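Local coordinates for protein PROBABLE CHAIN-FATTY-ACID-CoA LIGASE FADD13 (Mycobacterium tuberculosis, PDB 3T5C) that belongs to the AMP-binding enzyme family of the ANL clan, represented here by its N-terminal domain alone, at residues M1-W6 and V151-D156; A75-V80 and D147-E152. One frame throughout, in Å; residues are numbered along the deposited sequence.

Both contacts end on the loop between helix 134-143 and strand 158-164, which passes over the beginning of one helix and the end of another. In interaction 1 its residues 151-156 meet the chain start and the N-cap of helix 4-14; in interaction 2 residues 147-152 close over the C-terminal end of helix 65-77. The centres lie about 8 Å apart, and both contacts share Val-151, whose carbonyl oxygen holds a water that also bonds to Trp-6 NE1 and Lys-76 O. The two helix ends pack directly as well, Gly-5 O lying 3.1 Å from Lys-76 CE, while Cys-153 SG rests 3.5 Å from Gly-78 CA.

Interaction 1: M1-W6 and V151-D156; sequences MKNIGW and VECGGD
The N-cap of helix 4-14 is also the tie to loop 151-156: Asn-3 caps the helix with one end of its amide and binds Cys-153 with the other. With CG anti to the backbone N (chi1 -179°), OD1 faces the helix start, where it accepts from Trp-6 N at 2.9 Å and, weakly, from Gly-5 N. ND2 gives a nearly straight bond of 2.8 Å to Cys-153 O (172°). That oxygen lies in the amide plane, although the nitrogen approaches from above the plane of the Cys-153 carbonyl. A backbone bond follows next door, Gly-155 N to Lys-2 O at 2.7 Å.

Met-1 lies along the glycines. Its CB is near Gly-155 N, its SD sits 3.5 Å from Gly-154 N, and CE ends 3.1 Å from Glu-152 OE1, the two side chains crossing at a slant. Lys-2 O is 3.2 Å from Gly-154 CA and sits where a CB would project, and the backbone angles there also suit a residue without one. Trp-6 lays the rim of one indole face over Asn-3 CB, while Cys-153 O stands obliquely to the ring, 3.8 Å from CZ2. The NE1 edge of the indole reaches Val-151 O through an in-plane water, 2.9 Å from NE1. Helix 178-191 backs the junction, with His-178 accepting from Ile-4 N. Because the Asn-3 amide is engaged at both ends, its flip state is defined and its plane held, so directional bonds probably set the helix start against the loop, with Met-1 and Trp-6 packed around them.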
loop_
_atom_site.group_PDB
_atom_site.type_symbol
_atom_site.label_atom_id
_atom_site.label_comp_id
_atom_site.label_asym_id
_atom_site.label_seq_id
_atom_site.Cartn_x
_atom_site.Cartn_y
_atom_site.Cartn_z
ATOM N N MET A 1 -11.148 15.636 -12.183
ATOM C CA MET A 1 -11.011 14.431 -11.319
ATOM C C MET A 1 -9.554 14.010 -11.270
ATOM O O MET A 1 -8.764 14.355 -12.160
ATOM C CB MET A 1 -11.830 13.283 -11.893
ATOM C CG MET A 1 -11.236 12.738 -13.177
ATOM S SD MET A 1 -12.257 11.498 -13.930
ATOM C CE MET A 1 -11.929 11.798 -15.695
ATOM N N LYS A 2 -9.209 13.238 -10.247
ATOM C CA LYS A 2 -7.842 12.771 -10.077
ATOM C C LYS A 2 -7.641 11.395 -10.690
ATOM O O LYS A 2 -8.565 10.589 -10.757
ATOM C CB LYS A 2 -7.475 12.708 -8.585
ATOM C CG LYS A 2 -7.660 14.018 -7.827
ATOM C CD LYS A 2 -6.776 15.116 -8.409
ATOM C CE LYS A 2 -6.778 16.377 -7.534
ATOM N NZ LYS A 2 -8.151 16.907 -7.276
ATOM N N ASN A 3 -6.419 11.137 -11.134
ATOM C CA ASN A 3 -6.068 9.851 -11.710
ATOM C C ASN A 3 -4.688 9.512 -11.173
ATOM O O ASN A 3 -3.735 10.273 -11.354
ATOM C CB ASN A 3 -6.058 9.931 -13.238
ATOM C CG ASN A 3 -5.718 8.619 -13.878
ATOM O OD1 ASN A 3 -4.637 8.082 -13.663
ATOM N ND2 ASN A 3 -6.643 8.081 -14.672
ATOM N N ILE A 4 -4.581 8.375 -10.498
ATOM C CA ILE A 4 -3.317 7.970 -9.908
ATOM C C ILE A 4 -2.226 7.802 -10.949
ATOM O O ILE A 4 -1.052 8.048 -10.664
ATOM C CB ILE A 4 -3.479 6.664 -9.106
ATOM C CG1 ILE A 4 -4.524 6.871 -8.004
ATOM C CG2 ILE A 4 -2.140 6.220 -8.538
ATOM C CD1 ILE A 4 -4.185 7.963 -7.005
ATOM N N GLY A 5 -2.611 7.372 -12.149
ATOM C CA GLY A 5 -1.636 7.206 -13.212
ATOM C C GLY A 5 -1.150 8.563 -13.710
ATOM O O GLY A 5 0.047 8.760 -13.932
ATOM N N TRP A 6 -2.072 9.502 -13.890
ATOM C CA TRP A 6 -1.700 10.837 -14.341
ATOM C C TRP A 6 -0.715 11.454 -13.335
ATOM O O TRP A 6 0.247 12.120 -13.722
ATOM C CB TRP A 6 -2.930 11.740 -14.450
ATOM C CG TRP A 6 -3.952 11.307 -15.460
ATOM C CD1 TRP A 6 -3.908 10.199 -16.264
ATOM C CD2 TRP A 6 -5.183 11.968 -15.754
ATOM N NE1 TRP A 6 -5.039 10.131 -17.041
ATOM C CE2 TRP A 6 -5.841 11.205 -16.749
ATOM C CE3 TRP A 6 -5.799 13.132 -15.274
ATOM C CZ2 TRP A 6 -7.086 11.569 -17.275
ATOM C CZ3 TRP A 6 -7.043 13.497 -15.797
ATOM C CH2 TRP A 6 -7.671 12.714 -16.789
ATOM N N VAL A 151 -6.946 7.587 -22.203
ATOM C CA VAL A 151 -8.230 7.154 -21.668
ATOM C C VAL A 151 -8.664 8.173 -20.633
ATOM O O VAL A 151 -7.891 8.527 -19.738
ATOM C CB VAL A 151 -8.129 5.781 -20.989
ATOM C CG1 VAL A 151 -9.516 5.327 -20.532
ATOM C CG2 VAL A 151 -7.511 4.776 -21.941
ATOM N N GLU A 152 -9.891 8.664 -20.757
ATOM C CA GLU A 152 -10.379 9.638 -19.797
ATOM C C GLU A 152 -11.064 8.887 -18.661
ATOM O O GLU A 152 -12.196 8.421 -18.802
ATOM C CB GLU A 152 -11.353 10.609 -20.455
ATOM C CG GLU A 152 -11.362 11.979 -19.793
ATOM C CD GLU A 152 -12.744 12.395 -19.339
ATOM O OE1 GLU A 152 -13.291 11.737 -18.426
ATOM O OE2 GLU A 152 -13.289 13.372 -19.896
ATOM N N CYS A 153 -10.357 8.771 -17.539
ATOM C CA CYS A 153 -10.864 8.066 -16.373
ATOM C C CYS A 153 -10.190 8.560 -15.104
ATOM O O CYS A 153 -9.134 9.186 -15.152
ATOM C CB CYS A 153 -10.608 6.568 -16.515
ATOM S SG CYS A 153 -8.862 6.151 -16.638
ATOM N N GLY A 154 -10.808 8.259 -13.967
ATOM C CA GLY A 154 -10.262 8.674 -12.690
ATOM C C GLY A 154 -11.378 8.877 -11.690
ATOM O O GLY A 154 -12.450 8.285 -11.838
ATOM N N GLY A 155 -11.131 9.711 -10.680
ATOM C CA GLY A 155 -12.129 9.967 -9.660
ATOM C C GLY A 155 -12.716 8.680 -9.091
ATOM O O GLY A 155 -11.995 7.815 -8.590
ATOM N N ASP A 156 -14.032 8.546 -9.205
ATOM C CA ASP A 156 -14.754 7.383 -8.702
ATOM C C ASP A 156 -14.549 6.052 -9.414
ATOM O O ASP A 156 -15.139 5.047 -9.019
ATOM C CB ASP A 156 -16.242 7.692 -8.673
ATOM C CG ASP A 156 -16.779 7.744 -7.276
ATOM O OD1 ASP A 156 -16.839 6.671 -6.633
ATOM O OD2 ASP A 156 -17.126 8.857 -6.822
HETATM O O HOH W 1 -5.454 7.951 -18.967
#

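Interaction 2: A75-V80 and D147-E152; sequences AKLGAV and DEPAVE
Lys-76 leaves the last turn of helix 65-77 and runs out along the loop at Glu-148 and Pro-149. Its CB lies 4.0 Å from Pro-149 CG, and the extended chain then slants past the proline ring. CD lies 4.0 Å from Pro-149 CD but already comes close to Glu-148 OE2, which CE and NZ also crowd. NZ completes a salt bridge to Glu-148 OE2; the modelled separation of 2.4 Å, like the other short approaches to this oxygen, is doubtful. The Glu-148 chain bends at chi2 (63°) and meets the lysine at about a right angle. Asn-36 and Asn-40 of helix 32-48 give both charges further partners, their OD1 atoms accepting from NZ and their ND2 groups donating to Glu-148 OE1, so this ion pair is set in a polar frame.

Leu-77 reaches the same proline ring at about a right angle, its CD1 4.0 Å from Pro-149 CB. Val-151 leans on the helix-end carbonyls: its CB is 3.6 Å from Lys-76 O and its CG1 3.5 Å from Leu-77 O. A water donates to Lys-76 O at 2.7 Å, bridging it to the loop. The helix closes here in a Schellman motif, with Gly-78 at positive phi as the C-prime residue and Ala-79 N turned back to Ala-74 O, before the chain enters strand 80-83 of the four-stranded parallel sheet.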
loop_
_atom_site.group_PDB
_atom_site.type_symbol
_atom_site.label_atom_id
_atom_site.label_comp_id
_atom_site.label_asym_id
_atom_site.label_seq_id
_atom_site.Cartn_x
_atom_site.Cartn_y
_atom_site.Cartn_z
ATOM N N ALA A 75 -3.705 2.140 -13.934
ATOM C CA ALA A 75 -4.336 3.378 -13.489
ATOM C C ALA A 75 -4.620 4.282 -14.684
ATOM O O ALA A 75 -5.689 4.876 -14.784
ATOM C CB ALA A 75 -3.434 4.095 -12.490
ATOM N N LYS A 76 -3.658 4.387 -15.595
ATOM C CA LYS A 76 -3.840 5.224 -16.780
ATOM C C LYS A 76 -4.862 4.618 -17.756
ATOM O O LYS A 76 -5.492 5.328 -18.532
ATOM C CB LYS A 76 -2.490 5.422 -17.487
ATOM C CG LYS A 76 -1.463 6.170 -16.639
ATOM C CD LYS A 76 -0.150 6.392 -17.380
ATOM C CE LYS A 76 0.823 7.197 -16.535
ATOM N NZ LYS A 76 2.136 7.366 -17.199
ATOM N N LEU A 77 -5.015 3.302 -17.709
ATOM C CA LEU A 77 -5.948 2.586 -18.582
ATOM C C LEU A 77 -7.365 2.604 -18.013
ATOM O O LEU A 77 -8.350 2.514 -18.744
ATOM C CB LEU A 77 -5.474 1.143 -18.744
ATOM C CG LEU A 77 -4.932 0.693 -20.105
ATOM C CD1 LEU A 77 -4.239 1.827 -20.834
ATOM C CD2 LEU A 77 -4.003 -0.476 -19.891
ATOM N N GLY A 78 -7.461 2.749 -16.698
ATOM C CA GLY A 78 -8.759 2.743 -16.061
ATOM C C GLY A 78 -9.054 1.312 -15.653
ATOM O O GLY A 78 -10.177 0.974 -15.289
ATOM N N ALA A 79 -8.028 0.468 -15.722
ATOM C CA ALA A 79 -8.151 -0.932 -15.344
ATOM C C ALA A 79 -8.059 -1.038 -13.827
ATOM O O ALA A 79 -7.751 -0.058 -13.139
ATOM C CB ALA A 79 -7.057 -1.757 -16.007
ATOM N N VAL A 80 -8.319 -2.235 -13.314
ATOM C CA VAL A 80 -8.323 -2.485 -11.879
ATOM C C VAL A 80 -7.314 -3.558 -11.482
ATOM O O VAL A 80 -7.428 -4.722 -11.877
ATOM C CB VAL A 80 -9.724 -2.922 -11.424
ATOM C CG1 VAL A 80 -9.744 -3.164 -9.921
ATOM C CG2 VAL A 80 -10.743 -1.872 -11.819
ATOM N N ASP A 147 4.131 5.526 -25.160
ATOM C CA ASP A 147 3.345 6.745 -25.237
ATOM C C ASP A 147 2.319 6.752 -24.114
ATOM O O ASP A 147 1.995 5.711 -23.535
ATOM C CB ASP A 147 2.662 6.880 -26.607
ATOM C CG ASP A 147 2.073 5.580 -27.099
ATOM O OD1 ASP A 147 1.206 5.019 -26.400
ATOM O OD2 ASP A 147 2.475 5.117 -28.190
ATOM N N GLU A 148 1.830 7.942 -23.804
ATOM C CA GLU A 148 0.868 8.150 -22.738
ATOM C C GLU A 148 -0.532 7.722 -23.190
ATOM O O GLU A 148 -0.978 8.087 -24.276
ATOM C CB GLU A 148 0.881 9.637 -22.364
ATOM C CG GLU A 148 0.578 9.961 -20.911
ATOM C CD GLU A 148 1.598 9.390 -19.936
ATOM O OE1 GLU A 148 2.798 9.743 -20.007
ATOM O OE2 GLU A 148 1.186 8.582 -19.087
ATOM N N PRO A 149 -1.227 6.908 -22.378
ATOM C CA PRO A 149 -2.574 6.482 -22.765
ATOM C C PRO A 149 -3.509 7.682 -22.824
ATOM O O PRO A 149 -3.303 8.677 -22.126
ATOM C CB PRO A 149 -2.951 5.501 -21.659
ATOM C CG PRO A 149 -1.651 4.853 -21.370
ATOM C CD PRO A 149 -0.709 6.045 -21.303
ATOM N N ALA A 150 -4.536 7.591 -23.660
ATOM C CA ALA A 150 -5.486 8.683 -23.800
ATOM C C ALA A 150 -6.877 8.262 -23.347
ATOM O O ALA A 150 -7.869 8.536 -24.023
ATOM C CB ALA A 150 -5.526 9.159 -25.249
ATOM N N VAL A 151 -6.946 7.587 -22.203
ATOM C CA VAL A 151 -8.230 7.154 -21.668
ATOM C C VAL A 151 -8.664 8.173 -20.633
ATOM O O VAL A 151 -7.891 8.527 -19.738
ATOM C CB VAL A 151 -8.129 5.781 -20.989
ATOM C CG1 VAL A 151 -9.516 5.327 -20.532
ATOM C CG2 VAL A 151 -7.511 4.776 -21.941
ATOM N N GLU A 152 -9.891 8.664 -20.757
ATOM C CA GLU A 152 -10.379 9.638 -19.797
ATOM C C GLU A 152 -11.064 8.887 -18.661
ATOM O O GLU A 152 -12.196 8.421 -18.802
ATOM C CB GLU A 152 -11.353 10.609 -20.455
ATOM C CG GLU A 152 -11.362 11.979 -19.793
ATOM C CD GLU A 152 -12.744 12.395 -19.339
ATOM O OE1 GLU A 152 -13.291 11.737 -18.426
ATOM O OE2 GLU A 152 -13.289 13.372 -19.896
HETATM O O HOH W 1 -5.454 7.951 -18.967
#